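Local coordinates for protein protease (Helicobacter pylori, PDB 5EUF) that probably cleaves the cytoplasmic domain of the human junctional adhesion molecule JAM-A as a zinc-dependent M16-family peptidase, weakening the gastric epithelial barrier, at residues 47-59 with 177-189. Numbering follows the deposited sequence.
Sequences GKSGIAHMLEHLN and KDIKKFHSLYYQP. With ZN (zinc ion), chain G.
I179 plugs into helix 51-58 as a knob into the hole formed by I51, M54, L55 and L58. Its two branches divide the work: CG2 packs on CD2 of L55 at 3.6 Å, while CD1 reaches CG of M54, also at 3.6 Å. CD1 of L58 meets I179 tip to tip. The two helix axes pass 10.1 Å apart, nearly at right angles, with a crossing angle of -86°.

L55 is the counterpart from the other helix. With CG beside the backbone N (chi1 -78°), its two methyls spread over the surface of helix 177-186 and the Y187 that follows it: CD2 lies against I179 and CB of H183, and CD1 sits in the angle between two aromatic rings, 3.5 Å from CD1 of F182 at that ring's edge and 3.6 Å from CE1 of Y187. One face of F182 takes a CH-pi contact from CG2 of I51, 4.0 Å from the ring centroid, and A52 packs against CE1 and CZ.

The polar contact lies at the start of both segments. NZ of K48 makes a salt bridge to OD2 of D178 at 2.8 Å, on the syn side but 34° out of the carboxylate plane; the same oxygen is hydrogen-bonded to T175.

Helix 51-58 carries the inverted zinc motif HxxEH of M16 peptidases. This packing backs the side of the helix turned away from H53, whose NE2 binds the zinc ion together with E133. Helix 120-139, which supplies E133, closes over M54 and I179 through F123; the Y187 hydroxyl is hydrogen-bonded to that of Y93 on strand 91-98, and strand 81-86 lies against H53 and E56.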
ATOM      1  N   GLY B  47      -5.110  -5.790   1.434  1.00 23.97           N
ATOM      2  CA  GLY B  47      -6.362  -6.371   0.992  1.00 24.74           C
ATOM      3  C   GLY B  47      -6.649  -7.593   1.840  1.00 30.03           C
ATOM      4  O   GLY B  47      -7.803  -7.950   2.076  1.00 39.38           O
ATOM      5  N   LYS B  48      -5.576  -8.230   2.303  1.00 38.91           N
ATOM      6  CA  LYS B  48      -5.665  -9.404   3.164  1.00 35.88           C
ATOM      7  C   LYS B  48      -4.675  -9.295   4.323  1.00 34.94           C
ATOM      8  O   LYS B  48      -3.975 -10.256   4.647  1.00 14.52           O
ATOM      9  CB  LYS B  48      -5.399 -10.681   2.363  1.00 21.55           C
ATOM     10  CG  LYS B  48      -6.381 -10.935   1.230  1.00 17.11           C
ATOM     11  CD  LYS B  48      -7.790 -11.130   1.760  1.00 21.86           C
ATOM     12  CE  LYS B  48      -8.766 -11.414   0.637  1.00 25.25           C
ATOM     13  NZ  LYS B  48     -10.169 -11.466   1.129  1.00 34.42           N
ATOM     14  N   SER B  49      -4.618  -8.118   4.943  1.00 38.24           N
ATOM     15  CA  SER B  49      -3.663  -7.857   6.016  1.00 26.07           C
ATOM     16  C   SER B  49      -4.251  -8.139   7.395  1.00 27.33           C
ATOM     17  O   SER B  49      -5.470  -8.202   7.560  1.00 27.93           O
ATOM     18  CB  SER B  49      -3.178  -6.411   5.959  1.00 18.39           C
ATOM     19  OG  SER B  49      -4.209  -5.524   6.354  1.00 22.03           O
ATOM     20  N   GLY B  50      -3.374  -8.305   8.380  1.00 25.13           N
ATOM     21  CA  GLY B  50      -3.786  -8.592   9.742  1.00 26.19           C
ATOM     22  C   GLY B  50      -4.112 -10.056   9.982  1.00 31.13           C
ATOM     23  O   GLY B  50      -4.549 -10.428  11.070  1.00 36.07           O
ATOM     24  N   ILE B  51      -3.902 -10.888   8.965  1.00 34.87           N
ATOM     25  CA  ILE B  51      -4.240 -12.305   9.050  1.00 30.78           C
ATOM     26  C   ILE B  51      -3.286 -13.052   9.977  1.00 30.01           C
ATOM     27  O   ILE B  51      -3.706 -13.914  10.751  1.00 35.96           O
ATOM     28  CB  ILE B  51      -4.230 -12.970   7.657  1.00 33.19           C
ATOM     29  CG1 ILE B  51      -5.346 -12.388   6.787  1.00 35.51           C
ATOM     30  CG2 ILE B  51      -4.399 -14.476   7.771  1.00 26.44           C
ATOM     31  CD1 ILE B  51      -5.540 -13.115   5.473  1.00 32.64           C
ATOM     32  N   ALA B  52      -2.003 -12.711   9.901  1.00 34.50           N
ATOM     33  CA  ALA B  52      -0.996 -13.320  10.762  1.00 29.97           C
ATOM     34  C   ALA B  52      -1.358 -13.117  12.231  1.00 30.76           C
ATOM     35  O   ALA B  52      -1.163 -14.007  13.060  1.00 27.15           O
ATOM     36  CB  ALA B  52       0.382 -12.745  10.463  1.00 12.32           C
ATOM     37  N   HIS B  53      -1.900 -11.940  12.532  1.00 26.59           N
ATOM     38  CA  HIS B  53      -2.336 -11.591  13.878  1.00 13.64           C
ATOM     39  C   HIS B  53      -3.619 -12.319  14.274  1.00 21.26           C
ATOM     40  O   HIS B  53      -3.780 -12.713  15.427  1.00 26.78           O
ATOM     41  CB  HIS B  53      -2.537 -10.079  13.986  1.00 26.35           C
ATOM     42  CG  HIS B  53      -3.038  -9.624  15.322  1.00 25.99           C
ATOM     43  ND1 HIS B  53      -4.368  -9.358  15.566  1.00 28.74           N
ATOM     44  CD2 HIS B  53      -2.386  -9.374  16.482  1.00 35.87           C
ATOM     45  CE1 HIS B  53      -4.516  -8.970  16.820  1.00 36.78           C
ATOM     46  NE2 HIS B  53      -3.328  -8.973  17.398  1.00 55.47           N
HETATM   47  N   MSE B  54      -4.532 -12.489  13.322  1.00 19.46           N
HETATM   48  CA  MSE B  54      -5.777 -13.214  13.575  1.00 21.58           C
HETATM   49  C   MSE B  54      -5.488 -14.655  13.993  1.00 33.96           C
HETATM   50  O   MSE B  54      -6.125 -15.186  14.904  1.00 30.51           O
HETATM   51  CB  MSE B  54      -6.682 -13.189  12.338  1.00 15.99           C
HETATM   52  CG  MSE B  54      -7.922 -14.084  12.421  1.00 16.99           C
HETATM   53 SE   MSE B  54      -9.316 -13.471  13.654  0.54 35.30          SE
HETATM   54  CE  MSE B  54     -10.682 -14.797  13.252  1.00 65.93           C
ATOM     55  N   LEU B  55      -4.512 -15.272  13.331  1.00 29.69           N
ATOM     56  CA  LEU B  55      -4.105 -16.642  13.635  1.00 30.29           C
ATOM     57  C   LEU B  55      -3.639 -16.813  15.079  1.00 34.45           C
ATOM     58  O   LEU B  55      -3.743 -17.900  15.644  1.00 46.77           O
ATOM     59  CB  LEU B  55      -2.996 -17.090  12.686  1.00 25.63           C
ATOM     60  CG  LEU B  55      -3.442 -17.488  11.283  1.00 29.26           C
ATOM     61  CD1 LEU B  55      -2.250 -17.948  10.461  1.00 14.12           C
ATOM     62  CD2 LEU B  55      -4.496 -18.578  11.364  1.00 23.33           C
ATOM     63  N   GLU B  56      -3.115 -15.743  15.667  1.00 31.91           N
ATOM     64  CA  GLU B  56      -2.725 -15.766  17.071  1.00 36.47           C
ATOM     65  C   GLU B  56      -3.938 -16.061  17.947  1.00 50.50           C
ATOM     66  O   GLU B  56      -3.864 -16.866  18.876  1.00 51.41           O
ATOM     67  CB  GLU B  56      -2.080 -14.437  17.481  1.00 31.38           C
ATOM     68  CG  GLU B  56      -1.826 -14.307  18.976  1.00 43.05           C
ATOM     69  CD  GLU B  56      -1.341 -12.925  19.374  1.00 51.22           C
ATOM     70  OE1 GLU B  56      -0.835 -12.195  18.496  1.00 58.41           O
ATOM     71  OE2 GLU B  56      -1.473 -12.569  20.564  1.00 51.04           O
ATOM     72  N   HIS B  57      -5.059 -15.413  17.635  1.00 55.40           N
ATOM     73  CA  HIS B  57      -6.299 -15.623  18.375  1.00 54.10           C
ATOM     74  C   HIS B  57      -6.865 -17.019  18.130  1.00 48.73           C
ATOM     75  O   HIS B  57      -7.335 -17.681  19.055  1.00 53.47           O
ATOM     76  CB  HIS B  57      -7.343 -14.567  17.996  1.00 44.28           C
ATOM     77  CG  HIS B  57      -7.074 -13.210  18.568  1.00 42.62           C
ATOM     78  ND1 HIS B  57      -5.849 -12.585  18.464  1.00 42.64           N
ATOM     79  CD2 HIS B  57      -7.876 -12.351  19.242  1.00 42.64           C
ATOM     80  CE1 HIS B  57      -5.908 -11.403  19.052  1.00 45.08           C
ATOM     81  NE2 HIS B  57      -7.127 -11.237  19.532  1.00 47.73           N
ATOM     82  N   LEU B  58      -6.808 -17.464  16.878  1.00 37.98           N
ATOM     83  CA  LEU B  58      -7.403 -18.737  16.487  1.00 39.60           C
ATOM     84  C   LEU B  58      -6.568 -19.937  16.924  1.00 30.10           C
ATOM     85  O   LEU B  58      -7.065 -21.063  16.976  1.00 27.53           O
ATOM     86  CB  LEU B  58      -7.617 -18.780  14.971  1.00 35.66           C
ATOM     87  CG  LEU B  58      -8.633 -17.781  14.415  1.00 31.79           C
ATOM     88  CD1 LEU B  58      -8.816 -17.971  12.919  1.00 35.79           C
ATOM     89  CD2 LEU B  58      -9.961 -17.914  15.142  1.00 35.80           C
ATOM     90  N   ASN B  59      -5.301 -19.693  17.244  1.00 36.27           N
ATOM     91  CA  ASN B  59      -4.391 -20.767  17.634  1.00 39.86           C
ATOM     92  C   ASN B  59      -4.791 -21.418  18.960  1.00 35.12           C
ATOM     93  O   ASN B  59      -4.359 -22.526  19.276  1.00 32.99           O
ATOM     94  CB  ASN B  59      -2.957 -20.236  17.719  1.00 38.84           C
ATOM     95  CG  ASN B  59      -1.920 -21.325  17.509  1.00 64.68           C
ATOM     96  OD1 ASN B  59      -1.732 -21.809  16.392  1.00 79.58           O
ATOM     97  ND2 ASN B  59      -1.233 -21.706  18.582  1.00 65.47           N
ATOM     98  N   LYS B 177     -11.492 -19.356   4.014  1.00 50.74           N
ATOM     99  CA  LYS B 177     -10.572 -19.917   3.033  1.00 32.08           C
ATOM    100  C   LYS B 177      -9.240 -19.173   3.053  1.00 33.43           C
ATOM    101  O   LYS B 177      -8.179 -19.794   2.980  1.00 39.64           O
ATOM    102  CB  LYS B 177     -11.189 -19.870   1.632  1.00 36.88           C
ATOM    103  CG  LYS B 177     -10.372 -20.573   0.557  1.00 51.20           C
ATOM    104  CD  LYS B 177     -11.073 -20.511  -0.797  1.00 70.84           C
ATOM    105  CE  LYS B 177     -10.208 -21.086  -1.911  1.00 70.12           C
ATOM    106  NZ  LYS B 177     -10.823 -20.891  -3.259  1.00 59.47           N
ATOM    107  N   ASP B 178      -9.301 -17.848   3.160  1.00 38.11           N
ATOM    108  CA  ASP B 178      -8.098 -17.018   3.216  1.00 38.77           C
ATOM    109  C   ASP B 178      -7.204 -17.418   4.376  1.00 40.96           C
ATOM    110  O   ASP B 178      -5.991 -17.570   4.225  1.00 40.20           O
ATOM    111  CB  ASP B 178      -8.461 -15.537   3.345  1.00 31.26           C
ATOM    112  CG  ASP B 178      -8.976 -14.946   2.052  1.00 40.95           C
ATOM    113  OD1 ASP B 178      -8.499 -15.360   0.974  1.00 52.28           O
ATOM    114  OD2 ASP B 178      -9.861 -14.068   2.117  1.00 40.76           O
ATOM    115  N   ILE B 179      -7.824 -17.592   5.536  1.00 49.54           N
ATOM    116  CA  ILE B 179      -7.109 -17.904   6.763  1.00 37.89           C
ATOM    117  C   ILE B 179      -6.570 -19.334   6.758  1.00 31.24           C
ATOM    118  O   ILE B 179      -5.447 -19.581   7.200  1.00 24.94           O
ATOM    119  CB  ILE B 179      -8.018 -17.676   7.980  1.00 27.27           C
ATOM    120  CG1 ILE B 179      -8.243 -16.175   8.166  1.00 20.90           C
ATOM    121  CG2 ILE B 179      -7.423 -18.293   9.236  1.00 24.66           C
ATOM    122  CD1 ILE B 179      -8.893 -15.818   9.465  1.00 51.33           C
ATOM    123  N   LYS B 180      -7.362 -20.270   6.244  1.00 32.75           N
ATOM    124  CA  LYS B 180      -6.901 -21.647   6.112  1.00 39.08           C
ATOM    125  C   LYS B 180      -5.702 -21.725   5.169  1.00 33.93           C
ATOM    126  O   LYS B 180      -4.768 -22.492   5.404  1.00 47.25           O
ATOM    127  CB  LYS B 180      -8.028 -22.555   5.619  1.00 24.67           C
ATOM    128  CG  LYS B 180      -9.102 -22.823   6.657  1.00 26.88           C
ATOM    129  CD  LYS B 180     -10.081 -23.873   6.171  1.00 44.47           C
ATOM    130  CE  LYS B 180     -11.058 -24.277   7.258  1.00 46.98           C
ATOM    131  NZ  LYS B 180     -11.980 -25.346   6.784  1.00 55.73           N
ATOM    132  N   LYS B 181      -5.728 -20.921   4.110  1.00 27.15           N
ATOM    133  CA  LYS B 181      -4.619 -20.869   3.164  1.00 32.81           C
ATOM    134  C   LYS B 181      -3.366 -20.329   3.838  1.00 33.20           C
ATOM    135  O   LYS B 181      -2.290 -20.917   3.725  1.00 46.18           O
ATOM    136  CB  LYS B 181      -4.981 -20.013   1.955  1.00 29.61           C
ATOM    137  N   PHE B 182      -3.516 -19.213   4.544  1.00 29.00           N
ATOM    138  CA  PHE B 182      -2.394 -18.558   5.208  1.00 29.33           C
ATOM    139  C   PHE B 182      -1.771 -19.454   6.275  1.00 32.43           C
ATOM    140  O   PHE B 182      -0.551 -19.608   6.331  1.00 39.34           O
ATOM    141  CB  PHE B 182      -2.846 -17.235   5.835  1.00 33.27           C
ATOM    142  CG  PHE B 182      -1.713 -16.330   6.241  1.00 39.19           C
ATOM    143  CD1 PHE B 182      -1.105 -16.464   7.480  1.00 44.10           C
ATOM    144  CD2 PHE B 182      -1.264 -15.336   5.386  1.00 19.26           C
ATOM    145  CE1 PHE B 182      -0.066 -15.631   7.855  1.00 39.33           C
ATOM    146  CE2 PHE B 182      -0.229 -14.498   5.755  1.00 17.18           C
ATOM    147  CZ  PHE B 182       0.372 -14.645   6.990  1.00 37.58           C
ATOM    148  N   HIS B 183      -2.613 -20.044   7.117  1.00 31.37           N
ATOM    149  CA  HIS B 183      -2.133 -20.856   8.229  1.00 29.64           C
ATOM    150  C   HIS B 183      -1.399 -22.108   7.763  1.00 40.00           C
ATOM    151  O   HIS B 183      -0.261 -22.349   8.165  1.00 41.16           O
ATOM    152  CB  HIS B 183      -3.289 -21.257   9.144  1.00 19.82           C
ATOM    153  CG  HIS B 183      -2.873 -22.146  10.273  1.00 25.31           C
ATOM    154  ND1 HIS B 183      -3.013 -23.517  10.230  1.00 26.79           N
ATOM    155  CD2 HIS B 183      -2.305 -21.862  11.468  1.00 29.70           C
ATOM    156  CE1 HIS B 183      -2.557 -24.038  11.356  1.00 34.76           C
ATOM    157  NE2 HIS B 183      -2.122 -23.056  12.124  1.00 45.29           N
ATOM    158  N   SER B 184      -2.049 -22.898   6.915  1.00 40.05           N
ATOM    159  CA  SER B 184      -1.470 -24.152   6.437  1.00 49.53           C
ATOM    160  C   SER B 184      -0.183 -23.919   5.647  1.00 39.77           C
ATOM    161  O   SER B 184       0.650 -24.819   5.522  1.00 21.80           O
ATOM    162  CB  SER B 184      -2.478 -24.915   5.574  1.00 49.22           C
ATOM    163  OG  SER B 184      -2.713 -24.239   4.352  1.00 50.01           O
ATOM    164  N   LEU B 185      -0.025 -22.711   5.118  1.00 30.60           N
ATOM    165  CA  LEU B 185       1.168 -22.370   4.356  1.00 38.49           C
ATOM    166  C   LEU B 185       2.311 -21.926   5.262  1.00 33.64           C
ATOM    167  O   LEU B 185       3.457 -22.327   5.067  1.00 39.95           O
ATOM    168  CB  LEU B 185       0.860 -21.271   3.338  1.00 37.64           C
ATOM    169  CG  LEU B 185       2.059 -20.684   2.591  1.00 33.70           C
ATOM    170  CD1 LEU B 185       2.791 -21.762   1.813  1.00 21.13           C
ATOM    171  CD2 LEU B 185       1.617 -19.560   1.668  1.00 45.68           C
ATOM    172  N   TYR B 186       1.994 -21.107   6.257  1.00 32.45           N
ATOM    173  CA  TYR B 186       3.025 -20.476   7.070  1.00 31.17           C
ATOM    174  C   TYR B 186       3.246 -21.139   8.433  1.00 32.36           C
ATOM    175  O   TYR B 186       4.206 -20.813   9.131  1.00 17.02           O
ATOM    176  CB  TYR B 186       2.693 -18.997   7.261  1.00 20.61           C
ATOM    177  CG  TYR B 186       2.878 -18.166   6.010  1.00 28.08           C
ATOM    178  CD1 TYR B 186       4.150 -17.859   5.539  1.00 19.77           C
ATOM    179  CD2 TYR B 186       1.783 -17.685   5.300  1.00 29.31           C
ATOM    180  CE1 TYR B 186       4.326 -17.099   4.394  1.00 25.95           C
ATOM    181  CE2 TYR B 186       1.951 -16.924   4.155  1.00 27.14           C
ATOM    182  CZ  TYR B 186       3.224 -16.635   3.707  1.00 39.31           C
ATOM    183  OH  TYR B 186       3.396 -15.879   2.568  1.00 41.71           O
ATOM    184  N   TYR B 187       2.373 -22.071   8.808  1.00 30.18           N
ATOM    185  CA  TYR B 187       2.544 -22.807  10.062  1.00 26.46           C
ATOM    186  C   TYR B 187       2.978 -24.248   9.811  1.00 27.15           C
ATOM    187  O   TYR B 187       2.564 -25.166  10.518  1.00 31.66           O
ATOM    188  CB  TYR B 187       1.258 -22.790  10.889  1.00 21.14           C
ATOM    189  CG  TYR B 187       1.033 -21.512  11.664  1.00 24.28           C
ATOM    190  CD1 TYR B 187       1.094 -20.274  11.036  1.00 30.69           C
ATOM    191  CD2 TYR B 187       0.738 -21.545  13.022  1.00 26.46           C
ATOM    192  CE1 TYR B 187       0.883 -19.105  11.740  1.00 29.43           C
ATOM    193  CE2 TYR B 187       0.523 -20.378  13.736  1.00 27.39           C
ATOM    194  CZ  TYR B 187       0.596 -19.161  13.088  1.00 25.40           C
ATOM    195  OH  TYR B 187       0.383 -17.996  13.788  1.00 27.54           O
ATOM    196  N   GLN B 188       3.803 -24.442   8.791  1.00 36.75           N
ATOM    197  CA  GLN B 188       4.408 -25.739   8.547  1.00 20.51           C
ATOM    198  C   GLN B 188       5.577 -25.932   9.503  1.00 31.12           C
ATOM    199  O   GLN B 188       6.203 -24.958   9.921  1.00 28.65           O
ATOM    200  CB  GLN B 188       4.881 -25.859   7.100  1.00 21.11           C
ATOM    201  CG  GLN B 188       3.834 -25.502   6.065  1.00 35.95           C
ATOM    202  CD  GLN B 188       4.314 -25.750   4.649  1.00 50.55           C
ATOM    203  OE1 GLN B 188       4.924 -26.779   4.361  1.00 53.92           O
ATOM    204  NE2 GLN B 188       4.050 -24.801   3.759  1.00 50.73           N
ATOM    205  N   PRO B 189       5.863 -27.190   9.866  1.00 31.94           N
ATOM    206  CA  PRO B 189       7.027 -27.525  10.692  1.00 31.87           C
ATOM    207  C   PRO B 189       8.333 -26.969  10.120  1.00 37.15           C
ATOM    208  O   PRO B 189       9.195 -26.524  10.876  1.00 38.79           O
ATOM    209  CB  PRO B 189       7.034 -29.056  10.675  1.00 33.40           C
ATOM    210  CG  PRO B 189       5.604 -29.426  10.488  1.00 38.20           C
ATOM    211  CD  PRO B 189       5.008 -28.363   9.608  1.00 34.64           C
TER
HETATM  212 ZN    ZN G 502      -3.985  -8.964  19.713  0.87 91.95          ZN